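Local coordinates for protein xylulose kinase (Escherichia coli, PDB 2ITM) that phosphorylates D-xylulose at the expense of ATP to give D-xylulose 5-phosphate, as a homodimeric sugar kinase of the FGGY family, at residues Ala180-Ser185 and Gln283-Met288. Residues are numbered along the deposited sequence; the frame is centred on the assembly and turned at random.
Sequences AKRDWS and QRWHLM. With XUL (D-xylulose), chain C.
The carbonyl oxygen of R284 is gripped by the guanidinium of R182, whose NH1 donates a hydrogen bond of 3.1 Å to R284 O (N-H...O 151°) from above the carbonyl plane, while a weak, more bent one reaches the same oxygen from NH2. R182 NH1 also presses on the indole, 3.1 Å from W285 CE2 and over the middle of the face, and the guanidinium stands on edge, its plane 89° from that of the ring. This is a cation-pi contact, with R182 CZ 4.5 Å from the centroid of the six-membered ring. The R182 chain runs straight through chi2, which lays CD 3.9 Å from W285 CZ2 and as far from Q283 NE2, and the bend at chi3 (82°) then turns the guanidinium toward R284 O and the indole. The backbone N of Q283 lies over one guanidinium face. At the indole edge A180 O approaches CZ2, and W285 NE1 bonds to V179 O. The charge of R182 is met by E204, which forms a salt bridge with NH2; a leucine in its place would probably leave E204 without that partner and R284 O without its side-chain donors. The contact thus ties the G1 beta bulge of hairpin 177-178/183-184, where R182 and D183 both face D178, to the start of strand 285-291 in the C-terminal FGGY domain; farther along, that strand brings M288 to the xylulose, and strand 275-278 pairs beside it, its C278 touching both R182 and W285.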
ATOM      1  N   ALA A 180      19.301  15.322  37.050  1.00 42.71           N
ATOM      2  CA  ALA A 180      18.814  15.870  38.314  1.00 29.13           C
ATOM      3  C   ALA A 180      19.775  16.869  38.926  1.00 31.72           C
ATOM      4  O   ALA A 180      19.372  17.885  39.416  1.00 30.95           O
ATOM      5  CB  ALA A 180      18.525  14.756  39.296  1.00 30.23           C
ATOM      6  N   LYS A 181      21.058  16.552  38.886  1.00 33.76           N
ATOM      7  CA  LYS A 181      22.065  17.300  39.652  1.00 36.49           C
ATOM      8  C   LYS A 181      22.767  18.365  38.826  1.00 32.72           C
ATOM      9  O   LYS A 181      23.547  19.140  39.346  1.00 32.32           O
ATOM     10  CB  LYS A 181      23.082  16.354  40.288  1.00 48.38           C
ATOM     11  CG  LYS A 181      22.483  15.371  41.273  1.00 45.57           C
ATOM     12  CD  LYS A 181      23.510  14.907  42.282  1.00 73.40           C
ATOM     13  CE  LYS A 181      23.066  13.643  42.999  1.00 57.43           C
ATOM     14  NZ  LYS A 181      24.212  12.820  43.410  1.00 47.15           N
ATOM     15  N   ARG A 182      22.469  18.402  37.536  1.00 38.92           N
ATOM     16  CA  ARG A 182      23.080  19.364  36.631  1.00 37.95           C
ATOM     17  C   ARG A 182      24.601  19.306  36.702  1.00 35.03           C
ATOM     18  O   ARG A 182      25.278  20.320  36.686  1.00 33.17           O
ATOM     19  CB  ARG A 182      22.564  20.760  36.886  1.00 30.76           C
ATOM     20  CG  ARG A 182      21.041  20.845  36.969  1.00 40.91           C
ATOM     21  CD  ARG A 182      20.470  22.223  37.188  1.00 26.56           C
ATOM     22  NE  ARG A 182      20.359  22.990  35.959  1.00 29.17           N
ATOM     23  CZ  ARG A 182      19.395  22.861  35.069  1.00 30.60           C
ATOM     24  NH1 ARG A 182      18.416  21.972  35.234  1.00 31.82           N
ATOM     25  NH2 ARG A 182      19.405  23.608  33.985  1.00 48.19           N
ATOM     26  N   ASP A 183      25.123  18.091  36.772  1.00 33.46           N
ATOM     27  CA  ASP A 183      26.557  17.857  36.883  1.00 33.08           C
ATOM     28  C   ASP A 183      26.893  16.474  36.322  1.00 23.84           C
ATOM     29  O   ASP A 183      26.048  15.601  36.283  1.00 33.59           O
ATOM     30  CB  ASP A 183      26.995  17.986  38.347  1.00 33.18           C
ATOM     31  CG  ASP A 183      28.485  17.839  38.534  1.00 44.04           C
ATOM     32  OD1 ASP A 183      29.248  18.146  37.605  1.00 38.52           O
ATOM     33  OD2 ASP A 183      28.981  17.418  39.585  1.00 34.02           O
ATOM     34  N   TRP A 184      28.133  16.295  35.888  1.00 30.45           N
ATOM     35  CA  TRP A 184      28.573  15.022  35.357  1.00 30.09           C
ATOM     36  C   TRP A 184      28.349  13.880  36.348  1.00 33.21           C
ATOM     37  O   TRP A 184      28.348  14.088  37.551  1.00 35.57           O
ATOM     38  CB  TRP A 184      30.037  15.072  34.912  1.00 33.72           C
ATOM     39  CG  TRP A 184      30.408  16.166  33.926  1.00 20.64           C
ATOM     40  CD1 TRP A 184      31.194  17.231  34.171  1.00 21.04           C
ATOM     41  CD2 TRP A 184      30.039  16.261  32.544  1.00 30.05           C
ATOM     42  NE1 TRP A 184      31.330  18.003  33.048  1.00 29.67           N
ATOM     43  CE2 TRP A 184      30.629  17.426  32.032  1.00 29.42           C
ATOM     44  CE3 TRP A 184      29.268  15.477  31.687  1.00 32.38           C
ATOM     45  CZ2 TRP A 184      30.468  17.825  30.721  1.00 30.19           C
ATOM     46  CZ3 TRP A 184      29.115  15.880  30.387  1.00 28.18           C
ATOM     47  CH2 TRP A 184      29.708  17.038  29.915  1.00 35.91           C
ATOM     48  N   SER A 185      28.140  12.685  35.808  1.00 34.94           N
ATOM     49  CA  SER A 185      27.973  11.470  36.588  1.00 33.83           C
ATOM     50  C   SER A 185      29.203  10.585  36.525  1.00 30.17           C
ATOM     51  O   SER A 185      29.507  10.006  35.492  1.00 37.07           O
ATOM     52  CB  SER A 185      26.766  10.685  36.093  1.00 43.13           C
ATOM     53  OG  SER A 185      26.831   9.323  36.470  1.00 37.45           O
ATOM     54  N   GLN A 283      17.760  26.112  36.564  1.00 28.06           N
ATOM     55  CA  GLN A 283      16.689  25.448  37.275  1.00 26.63           C
ATOM     56  C   GLN A 283      15.486  25.125  36.381  1.00 30.44           C
ATOM     57  O   GLN A 283      14.353  25.164  36.822  1.00 29.75           O
ATOM     58  CB  GLN A 283      16.265  26.253  38.492  1.00 36.83           C
ATOM     59  CG  GLN A 283      17.262  26.252  39.621  1.00 35.27           C
ATOM     60  CD  GLN A 283      17.477  24.884  40.222  1.00 60.75           C
ATOM     61  OE1 GLN A 283      16.639  24.397  40.963  1.00 58.24           O
ATOM     62  NE2 GLN A 283      18.601  24.271  39.912  1.00 43.07           N
ATOM     63  N   ARG A 284      15.758  24.809  35.124  1.00 32.30           N
ATOM     64  CA  ARG A 284      14.724  24.382  34.215  1.00 20.69           C
ATOM     65  C   ARG A 284      15.051  23.057  33.560  1.00 32.02           C
ATOM     66  O   ARG A 284      16.195  22.782  33.237  1.00 26.99           O
ATOM     67  CB  ARG A 284      14.480  25.433  33.145  1.00 30.29           C
ATOM     68  CG  ARG A 284      13.681  26.625  33.587  1.00 27.86           C
ATOM     69  CD  ARG A 284      12.345  26.290  34.181  1.00 56.87           C
ATOM     70  NE  ARG A 284      12.327  26.652  35.582  1.00 69.72           N
ATOM     71  CZ  ARG A 284      11.900  27.803  36.040  1.00 48.31           C
ATOM     72  NH1 ARG A 284      11.428  28.699  35.211  1.00 49.14           N
ATOM     73  NH2 ARG A 284      11.942  28.054  37.328  1.00 40.31           N
ATOM     74  N   TRP A 285      14.011  22.263  33.345  1.00 29.60           N
ATOM     75  CA  TRP A 285      14.107  20.918  32.805  1.00 24.29           C
ATOM     76  C   TRP A 285      12.980  20.722  31.789  1.00 23.08           C
ATOM     77  O   TRP A 285      11.996  21.431  31.817  1.00 29.55           O
ATOM     78  CB  TRP A 285      13.921  19.904  33.927  1.00 36.74           C
ATOM     79  CG  TRP A 285      15.113  19.622  34.734  1.00 17.29           C
ATOM     80  CD1 TRP A 285      16.073  18.729  34.458  1.00 24.62           C
ATOM     81  CD2 TRP A 285      15.461  20.216  35.976  1.00 26.05           C
ATOM     82  NE1 TRP A 285      17.020  18.723  35.449  1.00 34.91           N
ATOM     83  CE2 TRP A 285      16.661  19.639  36.394  1.00 34.58           C
ATOM     84  CE3 TRP A 285      14.877  21.189  36.781  1.00 21.64           C
ATOM     85  CZ2 TRP A 285      17.283  19.996  37.570  1.00 31.81           C
ATOM     86  CZ3 TRP A 285      15.492  21.538  37.942  1.00 42.00           C
ATOM     87  CH2 TRP A 285      16.682  20.945  38.332  1.00 40.89           C
ATOM     88  N   HIS A 286      13.119  19.739  30.914  1.00 25.36           N
ATOM     89  CA  HIS A 286      12.135  19.491  29.870  1.00 29.37           C
ATOM     90  C   HIS A 286      12.034  18.052  29.398  1.00 29.22           C
ATOM     91  O   HIS A 286      12.967  17.270  29.524  1.00 32.79           O
ATOM     92  CB  HIS A 286      12.325  20.423  28.675  1.00 32.86           C
ATOM     93  CG  HIS A 286      13.342  19.954  27.685  1.00 26.54           C
ATOM     94  ND1 HIS A 286      14.646  20.388  27.696  1.00 25.18           N
ATOM     95  CD2 HIS A 286      13.243  19.104  26.640  1.00 21.03           C
ATOM     96  CE1 HIS A 286      15.305  19.821  26.706  1.00 35.03           C
ATOM     97  NE2 HIS A 286      14.476  19.036  26.052  1.00 29.33           N
ATOM     98  N   LEU A 287      10.878  17.722  28.852  1.00 28.13           N
ATOM     99  CA  LEU A 287      10.681  16.477  28.149  1.00 36.16           C
ATOM    100  C   LEU A 287      10.648  16.777  26.668  1.00 26.54           C
ATOM    101  O   LEU A 287      10.307  17.869  26.258  1.00 26.37           O
ATOM    102  CB  LEU A 287       9.371  15.820  28.572  1.00 35.57           C
ATOM    103  CG  LEU A 287       9.402  14.799  29.695  1.00 40.20           C
ATOM    104  CD1 LEU A 287      10.404  15.158  30.720  1.00 41.11           C
ATOM    105  CD2 LEU A 287       8.053  14.667  30.318  1.00 38.57           C
ATOM    106  N   MET A 288      11.007  15.793  25.869  1.00 33.27           N
ATOM    107  CA  MET A 288      10.836  15.908  24.436  1.00 38.17           C
ATOM    108  C   MET A 288      10.607  14.573  23.746  1.00 23.32           C
ATOM    109  O   MET A 288      11.018  13.530  24.231  1.00 24.35           O
ATOM    110  CB  MET A 288      11.971  16.719  23.799  1.00 30.43           C
ATOM    111  CG  MET A 288      13.091  15.917  23.203  1.00 55.95           C
ATOM    112  SD  MET A 288      12.631  15.118  21.667  1.00 66.84           S
ATOM    113  CE  MET A 288      13.939  15.645  20.598  1.00 46.16           C
TER
HETATM  114  C1  XUL C4930      17.459  14.210  19.835  1.00 94.04           C
HETATM  115  C2  XUL C4930      16.923  15.298  18.920  1.00101.84           C
HETATM  116  C3  XUL C4930      17.809  16.447  18.592  1.00 47.09           C
HETATM  117  C4  XUL C4930      18.099  16.323  17.119  1.00 57.13           C
HETATM  118  C5  XUL C4930      19.293  17.144  16.680  1.00 32.58           C
HETATM  119  O1  XUL C4930      17.292  14.558  21.185  1.00 49.32           O
HETATM  120  O2  XUL C4930      15.927  14.968  17.978  1.00 96.61           O
HETATM  121  O3  XUL C4930      19.009  16.219  19.272  1.00101.39           O
HETATM  122  O4  XUL C4930      18.358  14.960  16.925  1.00 93.06           O
HETATM  123  O5  XUL C4930      19.846  17.768  17.794  1.00 37.74           O